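Local atomic coordinates of transcriptional regulator, LacI family protein (Rhodococcus jostii, PDB entry 3K9C), a protein that probably acts as a LacI-family transcription factor that binds cis-regulatory DNA, with a periplasmic-binding-protein-like domain that in relatives senses small ligands. Residues D142-F147 with A160-G165; Q232-S237 with A273-V278. One frame throughout, in Å; residues are numbered along the deposited sequence.

Contact 1 of 2, residues D142-F147 with A160-G165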
ATOM      1  N   ASP B 142      15.923  -1.846  18.257  1.00 27.34           N
ATOM      2  CA  ASP B 142      16.648  -3.108  18.059  1.00 28.66           C
ATOM      3  C   ASP B 142      17.500  -3.140  16.793  1.00 27.26           C
ATOM      4  O   ASP B 142      18.652  -3.567  16.827  1.00 26.99           O
ATOM      5  CB  ASP B 142      15.676  -4.295  18.043  1.00 32.57           C
ATOM      6  CG  ASP B 142      15.279  -4.746  19.438  1.00 34.94           C
ATOM      7  OD1 ASP B 142      15.585  -4.021  20.406  1.00 36.22           O
ATOM      8  OD2 ASP B 142      14.658  -5.825  19.568  1.00 36.54           O
ATOM      9  N   ARG B 143      16.947  -2.698  15.668  1.00 25.15           N
ATOM     10  CA  ARG B 143      17.737  -2.720  14.447  1.00 24.99           C
ATOM     11  C   ARG B 143      18.879  -1.723  14.525  1.00 22.35           C
ATOM     12  O   ARG B 143      19.927  -1.935  13.924  1.00 22.94           O
ATOM     13  CB  ARG B 143      16.867  -2.456  13.216  1.00 24.58           C
ATOM     14  CG  ARG B 143      15.999  -3.635  12.864  1.00 27.20           C
ATOM     15  CD  ARG B 143      15.031  -3.332  11.738  1.00 29.35           C
ATOM     16  NE  ARG B 143      13.953  -4.313  11.735  1.00 29.28           N
ATOM     17  CZ  ARG B 143      12.827  -4.192  11.046  1.00 29.02           C
ATOM     18  NH1 ARG B 143      12.616  -3.126  10.283  1.00 26.83           N
ATOM     19  NH2 ARG B 143      11.905  -5.139  11.135  1.00 31.23           N
ATOM     20  N   ARG B 144      18.680  -0.640  15.264  1.00 21.57           N
ATOM     21  CA  ARG B 144      19.746   0.350  15.410  1.00 23.39           C
ATOM     22  C   ARG B 144      20.871  -0.243  16.272  1.00 22.68           C
ATOM     23  O   ARG B 144      22.039  -0.181  15.906  1.00 20.22           O
ATOM     24  CB  ARG B 144      19.211   1.635  16.048  1.00 24.03           C
ATOM     25  CG  ARG B 144      20.257   2.735  16.181  1.00 26.44           C
ATOM     26  CD  ARG B 144      19.728   3.922  16.971  1.00 27.75           C
ATOM     27  NE  ARG B 144      20.827   4.752  17.457  1.00 33.49           N
ATOM     28  CZ  ARG B 144      21.264   5.858  16.863  1.00 37.15           C
ATOM     29  NH1 ARG B 144      20.686   6.294  15.747  1.00 37.13           N
ATOM     30  NH2 ARG B 144      22.299   6.520  17.376  1.00 37.85           N
ATOM     31  N   ALA B 145      20.514  -0.837  17.408  1.00 23.37           N
ATOM     32  CA  ALA B 145      21.512  -1.445  18.286  1.00 24.50           C
ATOM     33  C   ALA B 145      22.163  -2.627  17.571  1.00 24.75           C
ATOM     34  O   ALA B 145      23.375  -2.810  17.618  1.00 24.33           O
ATOM     35  CB  ALA B 145      20.862  -1.910  19.573  1.00 26.29           C
ATOM     36  N   GLY B 146      21.348  -3.431  16.903  1.00 23.64           N
ATOM     37  CA  GLY B 146      21.902  -4.554  16.182  1.00 21.39           C
ATOM     38  C   GLY B 146      22.880  -4.098  15.117  1.00 21.17           C
ATOM     39  O   GLY B 146      23.913  -4.735  14.914  1.00 21.75           O
ATOM     40  N   PHE B 147      22.560  -3.002  14.430  1.00 19.54           N
ATOM     41  CA  PHE B 147      23.438  -2.479  13.375  1.00 19.82           C
ATOM     42  C   PHE B 147      24.798  -2.039  13.922  1.00 20.09           C
ATOM     43  O   PHE B 147      25.845  -2.362  13.358  1.00 21.84           O
ATOM     44  CB  PHE B 147      22.792  -1.277  12.664  1.00 18.23           C
ATOM     45  CG  PHE B 147      23.690  -0.621  11.655  1.00 17.90           C
ATOM     46  CD1 PHE B 147      23.941  -1.229  10.429  1.00 16.63           C
ATOM     47  CD2 PHE B 147      24.340   0.572  11.955  1.00 16.31           C
ATOM     48  CE1 PHE B 147      24.836  -0.659   9.514  1.00 17.45           C
ATOM     49  CE2 PHE B 147      25.236   1.148  11.049  1.00 15.99           C
ATOM     50  CZ  PHE B 147      25.485   0.532   9.830  1.00 18.14           C
ATOM     51  N   ALA B 160      30.938   3.537  10.725  1.00 23.14           N
ATOM     52  CA  ALA B 160      29.523   3.221  10.812  1.00 22.93           C
ATOM     53  C   ALA B 160      28.737   4.508  11.041  1.00 24.27           C
ATOM     54  O   ALA B 160      29.077   5.309  11.916  1.00 25.79           O
ATOM     55  CB  ALA B 160      29.268   2.230  11.958  1.00 20.03           C
ATOM     56  N   THR B 161      27.691   4.712  10.249  1.00 22.85           N
ATOM     57  CA  THR B 161      26.870   5.909  10.373  1.00 23.83           C
ATOM     58  C   THR B 161      25.392   5.562  10.551  1.00 23.95           C
ATOM     59  O   THR B 161      24.858   4.717   9.839  1.00 23.54           O
ATOM     60  CB  THR B 161      27.003   6.788   9.121  1.00 24.85           C
ATOM     61  OG1 THR B 161      28.389   6.985   8.824  1.00 27.97           O
ATOM     62  CG2 THR B 161      26.341   8.143   9.339  1.00 24.72           C
ATOM     63  N   VAL B 162      24.740   6.207  11.514  1.00 23.92           N
ATOM     64  CA  VAL B 162      23.319   5.986  11.740  1.00 23.60           C
ATOM     65  C   VAL B 162      22.592   7.320  11.682  1.00 23.71           C
ATOM     66  O   VAL B 162      22.906   8.236  12.436  1.00 24.86           O
ATOM     67  CB  VAL B 162      23.007   5.373  13.119  1.00 24.75           C
ATOM     68  CG1 VAL B 162      21.493   5.148  13.228  1.00 24.24           C
ATOM     69  CG2 VAL B 162      23.744   4.057  13.310  1.00 24.19           C
ATOM     70  N   VAL B 163      21.628   7.438  10.779  1.00 22.42           N
ATOM     71  CA  VAL B 163      20.863   8.675  10.681  1.00 22.94           C
ATOM     72  C   VAL B 163      19.415   8.353  11.005  1.00 21.77           C
ATOM     73  O   VAL B 163      18.915   7.271  10.670  1.00 18.66           O
ATOM     74  CB  VAL B 163      20.973   9.308   9.276  1.00 24.38           C
ATOM     75  CG1 VAL B 163      22.442   9.622   8.970  1.00 26.08           C
ATOM     76  CG2 VAL B 163      20.396   8.373   8.224  1.00 24.19           C
ATOM     77  N   THR B 164      18.751   9.276  11.687  1.00 21.71           N
ATOM     78  CA  THR B 164      17.362   9.082  12.064  1.00 22.70           C
ATOM     79  C   THR B 164      16.494   9.087  10.809  1.00 23.80           C
ATOM     80  O   THR B 164      16.587   9.989   9.979  1.00 23.82           O
ATOM     81  CB  THR B 164      16.919  10.182  13.031  1.00 24.87           C
ATOM     82  OG1 THR B 164      17.778  10.159  14.179  1.00 27.52           O
ATOM     83  CG2 THR B 164      15.478   9.955  13.483  1.00 24.15           C
ATOM     84  N   GLY B 165      15.671   8.057  10.662  1.00 24.23           N
ATOM     85  CA  GLY B 165      14.824   7.960   9.492  1.00 23.61           C
ATOM     86  C   GLY B 165      13.362   7.823   9.845  1.00 24.54           C
ATOM     87  O   GLY B 165      12.815   8.630  10.592  1.00 25.26           O
TER

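Contact 2 of 2, residues Q232-S237 with A273-V278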
ATOM      1  N   GLN B 232      13.785  -5.094  -7.650  1.00 29.55           N
ATOM      2  CA  GLN B 232      14.676  -6.189  -7.246  1.00 28.47           C
ATOM      3  C   GLN B 232      15.557  -5.821  -6.049  1.00 26.21           C
ATOM      4  O   GLN B 232      16.784  -5.861  -6.117  1.00 25.38           O
ATOM      5  CB  GLN B 232      15.546  -6.631  -8.431  1.00 31.73           C
ATOM      6  CG  GLN B 232      15.448  -5.738  -9.670  1.00 37.30           C
ATOM      7  CD  GLN B 232      16.417  -6.145 -10.772  1.00 40.94           C
ATOM      8  OE1 GLN B 232      16.379  -7.276 -11.274  1.00 43.17           O
ATOM      9  NE2 GLN B 232      17.293  -5.221 -11.152  1.00 40.47           N
HETATM   10  N   MSE B 233      14.901  -5.503  -4.940  1.00 23.73           N
HETATM   11  CA  MSE B 233      15.564  -5.091  -3.714  1.00 22.51           C
HETATM   12  C   MSE B 233      16.048  -6.208  -2.785  1.00 21.39           C
HETATM   13  O   MSE B 233      15.283  -7.100  -2.403  1.00 18.92           O
HETATM   14  CB  MSE B 233      14.609  -4.176  -2.952  1.00 25.56           C
HETATM   15  CG  MSE B 233      15.192  -3.435  -1.781  1.00 30.83           C
HETATM   16 SE   MSE B 233      13.672  -2.700  -0.855  1.00 42.39          SE
HETATM   17  CE  MSE B 233      13.356  -1.211  -2.046  1.00 34.24           C
ATOM     18  N   THR B 234      17.333  -6.158  -2.444  1.00 20.08           N
ATOM     19  CA  THR B 234      17.920  -7.115  -1.512  1.00 20.07           C
ATOM     20  C   THR B 234      17.286  -6.692  -0.192  1.00 19.82           C
ATOM     21  O   THR B 234      17.255  -5.496   0.131  1.00 19.53           O
ATOM     22  CB  THR B 234      19.460  -6.962  -1.437  1.00 20.14           C
ATOM     23  OG1 THR B 234      20.034  -7.374  -2.679  1.00 20.23           O
ATOM     24  CG2 THR B 234      20.041  -7.799  -0.305  1.00 20.37           C
ATOM     25  N   THR B 235      16.780  -7.657   0.567  1.00 18.94           N
ATOM     26  CA  THR B 235      16.090  -7.343   1.810  1.00 19.79           C
ATOM     27  C   THR B 235      16.159  -8.487   2.815  1.00 20.53           C
ATOM     28  O   THR B 235      16.693  -9.552   2.521  1.00 20.37           O
ATOM     29  CB  THR B 235      14.601  -7.035   1.511  1.00 20.27           C
ATOM     30  OG1 THR B 235      13.963  -6.516   2.676  1.00 21.40           O
ATOM     31  CG2 THR B 235      13.879  -8.300   1.074  1.00 21.04           C
ATOM     32  N   ILE B 236      15.604  -8.253   3.997  1.00 20.86           N
ATOM     33  CA  ILE B 236      15.578  -9.247   5.055  1.00 20.93           C
ATOM     34  C   ILE B 236      14.145  -9.691   5.305  1.00 22.84           C
ATOM     35  O   ILE B 236      13.291  -8.877   5.675  1.00 21.84           O
ATOM     36  CB  ILE B 236      16.159  -8.675   6.359  1.00 22.25           C
ATOM     37  CG1 ILE B 236      17.645  -8.389   6.162  1.00 22.26           C
ATOM     38  CG2 ILE B 236      15.943  -9.646   7.499  1.00 21.08           C
ATOM     39  CD1 ILE B 236      18.220  -7.557   7.241  1.00 28.94           C
ATOM     40  N   SER B 237      13.881 -10.978   5.097  1.00 20.95           N
ATOM     41  CA  SER B 237      12.539 -11.506   5.301  1.00 22.62           C
ATOM     42  C   SER B 237      12.243 -11.835   6.746  1.00 24.25           C
ATOM     43  O   SER B 237      13.117 -12.279   7.489  1.00 26.05           O
ATOM     44  CB  SER B 237      12.317 -12.767   4.464  1.00 24.35           C
ATOM     45  OG  SER B 237      11.130 -13.430   4.872  1.00 23.71           O
ATOM     46  N   ALA B 273      18.988  -7.662  -6.608  1.00 24.46           N
ATOM     47  CA  ALA B 273      19.984  -6.897  -7.353  1.00 24.07           C
ATOM     48  C   ALA B 273      20.429  -5.532  -6.827  1.00 23.76           C
ATOM     49  O   ALA B 273      21.083  -4.778  -7.556  1.00 24.13           O
ATOM     50  CB  ALA B 273      19.503  -6.750  -8.795  1.00 23.95           C
ATOM     51  N   THR B 274      20.097  -5.198  -5.582  1.00 22.39           N
ATOM     52  CA  THR B 274      20.492  -3.897  -5.044  1.00 22.65           C
ATOM     53  C   THR B 274      21.757  -3.914  -4.192  1.00 23.27           C
ATOM     54  O   THR B 274      22.095  -2.914  -3.560  1.00 22.95           O
ATOM     55  CB  THR B 274      19.349  -3.252  -4.225  1.00 21.78           C
ATOM     56  OG1 THR B 274      18.947  -4.141  -3.174  1.00 21.33           O
ATOM     57  CG2 THR B 274      18.159  -2.948  -5.133  1.00 22.25           C
ATOM     58  N   THR B 275      22.451  -5.049  -4.166  1.00 25.24           N
ATOM     59  CA  THR B 275      23.698  -5.157  -3.408  1.00 26.72           C
ATOM     60  C   THR B 275      24.761  -5.803  -4.285  1.00 28.75           C
ATOM     61  O   THR B 275      24.440  -6.568  -5.189  1.00 29.41           O
ATOM     62  CB  THR B 275      23.524  -5.999  -2.123  1.00 26.83           C
ATOM     63  OG1 THR B 275      22.953  -7.270  -2.453  1.00 29.81           O
ATOM     64  CG2 THR B 275      22.627  -5.279  -1.132  1.00 24.14           C
ATOM     65  N   GLY B 276      26.023  -5.478  -4.028  1.00 29.88           N
ATOM     66  CA  GLY B 276      27.112  -6.037  -4.809  1.00 28.56           C
ATOM     67  C   GLY B 276      28.461  -5.596  -4.281  1.00 29.37           C
ATOM     68  O   GLY B 276      28.525  -4.848  -3.307  1.00 28.85           O
ATOM     69  N   PRO B 277      29.563  -6.036  -4.903  1.00 30.25           N
ATOM     70  CA  PRO B 277      30.897  -5.643  -4.437  1.00 30.46           C
ATOM     71  C   PRO B 277      31.039  -4.127  -4.293  1.00 30.77           C
ATOM     72  O   PRO B 277      30.424  -3.360  -5.038  1.00 28.96           O
ATOM     73  CB  PRO B 277      31.820  -6.214  -5.513  1.00 30.66           C
ATOM     74  CG  PRO B 277      31.070  -7.436  -5.986  1.00 31.08           C
ATOM     75  CD  PRO B 277      29.651  -6.915  -6.084  1.00 31.25           C
ATOM     76  N   VAL B 278      31.851  -3.706  -3.330  1.00 31.47           N
ATOM     77  CA  VAL B 278      32.094  -2.285  -3.090  1.00 33.56           C
ATOM     78  C   VAL B 278      32.796  -1.682  -4.288  1.00 34.41           C
ATOM     79  O   VAL B 278      33.636  -2.332  -4.903  1.00 35.22           O
ATOM     80  CB  VAL B 278      33.005  -2.071  -1.877  1.00 33.55           C
ATOM     81  CG1 VAL B 278      33.015  -0.604  -1.459  1.00 32.06           C
ATOM     82  CG2 VAL B 278      32.540  -2.925  -0.766  1.00 35.77           C
TER

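Contact 1 of 2, residues D142-F147 with A160-G165
In the beta-alpha-beta unit made by strand 129-133, helix 140-153 and strand 160-164, the helix runs back against the outermost strand of the parallel four-stranded sheet, and Phe147 and Arg144 meet Val162 across that step. The two short axes are almost antiparallel, at 165°, and approach to 10.1 Å, a spacing that leaves room for one layer of side chains. Phe147, Val162 and Arg144 share it. The phenylalanine CG stands anti to the backbone N (chi1 175°), which carries the ring off the helix toward the strand. The ring meets the strand obliquely: Phe147 CD2 lies 3.8 Å from Val162 CG2, and Phe147 CE2 reaches Ala160 CB at 4.3 Å. The same ring carbon, Phe147 CE2, also comes to 3.8 Å from the backbone Thr161 O. A branched valine suits its place here, because its two methyls divide the work, CG2 meeting the phenylalanine and CG1 the extended arginine chain that runs at a slant across it. Arg144 CG lies 4.0 Å from Val162 CG1; the fit of the guanidinium end against the valine is doubtful. Arg144 NH1 forms a salt bridge with Asp133 OD2, at the C-terminal end of the neighbouring strand 129-133. Thr161 and Val163 point to the other face of the strand, where their side chains touch Leu179 of helix 169-181. On the helix side, Phe147 packs on Ile114 and Val118 of helix 110-123 and meets the ring of His131, while backbone hydrogen bonds tie Thr161 and Val163 to strand 129-133.

Contact 2 of 2, residues Q232-S237 with A273-V278
Thr234 and the pair Thr274-Thr275 join two irregular pieces of chain, the lead-in to strand 235-237 and the loop that follows strand 262-270, mainly through hydroxyls. Thr274 has chi1 57°, which sets OG1 between its own backbone N and carbonyl carbon and turns it to the opposing chain. There it accepts the backbone N-H of Thr234 in a short, nearly straight bond, Thr234 N to Thr274 OG1 2.7 Å with 168° at the hydrogen. Since Thr274 OG1 also bonds to the carbonyl Val217 O, it probably gives its own proton there, and one small side chain bridges two backbones. Its methyl lies on the same opposing chain, further toward Gln232, with Thr274 CG2 3.4 Å from Gln232 O. Thr275 takes a similar rotamer, and its side chain crosses that of Thr234 at about a right angle. The hydroxyls pair, Thr234 OG1 to Thr275 OG1 2.9 Å, while the methyl Thr275 CG2 rests 3.6 Å from Thr234 CB. Threonine suits all three places, offering a polar and an apolar branch in little volume. Outside the pair, Thr234 OG1 takes part in a bond with Arg272 N and Thr275 OG1 in one with His120 NE2. At the exposed end Ala273 N donates to Gln232 O over 2.9 Å. Gln232 has an almost eclipsed first torsion (8°) and is extended beyond CG, which lays its amide beside the small alanine methyl, Gln232 NE2 to Ala273 CB 3.6 Å. Selenomethionine Met233 instead sends its long flexible chain away, onto Ala197, Thr198 and Leu201 of helix 194-206. Beyond the contact, Thr275 packs on strand 216-218, and strand 235-237 pairs with strand 262-270 at the edge of the mixed sheet.

Both contacts belong to the periplasmic binding protein-like region, yet they touch the parallel four-stranded sheet at opposite outermost strands: contact 1 includes 160-164, whereas in contact 2 Thr274 and Thr275 reach 216-218. Their centres lie about 18 Å apart and the two do not touch. Contact 1, a helix on its own beta-alpha-beta strand, lies near the surface, although its Phe147 is buried; apolar packing carries it, with the one charged side chain that touches paired to Asp133. Contact 2 is partly buried, joins the lead-in to strand 235-237 to the loop after strand 262-270, with 35 residues between the segments, and depends on hydrogen bonds, side-chain hydroxyls supplementing the backbone ones.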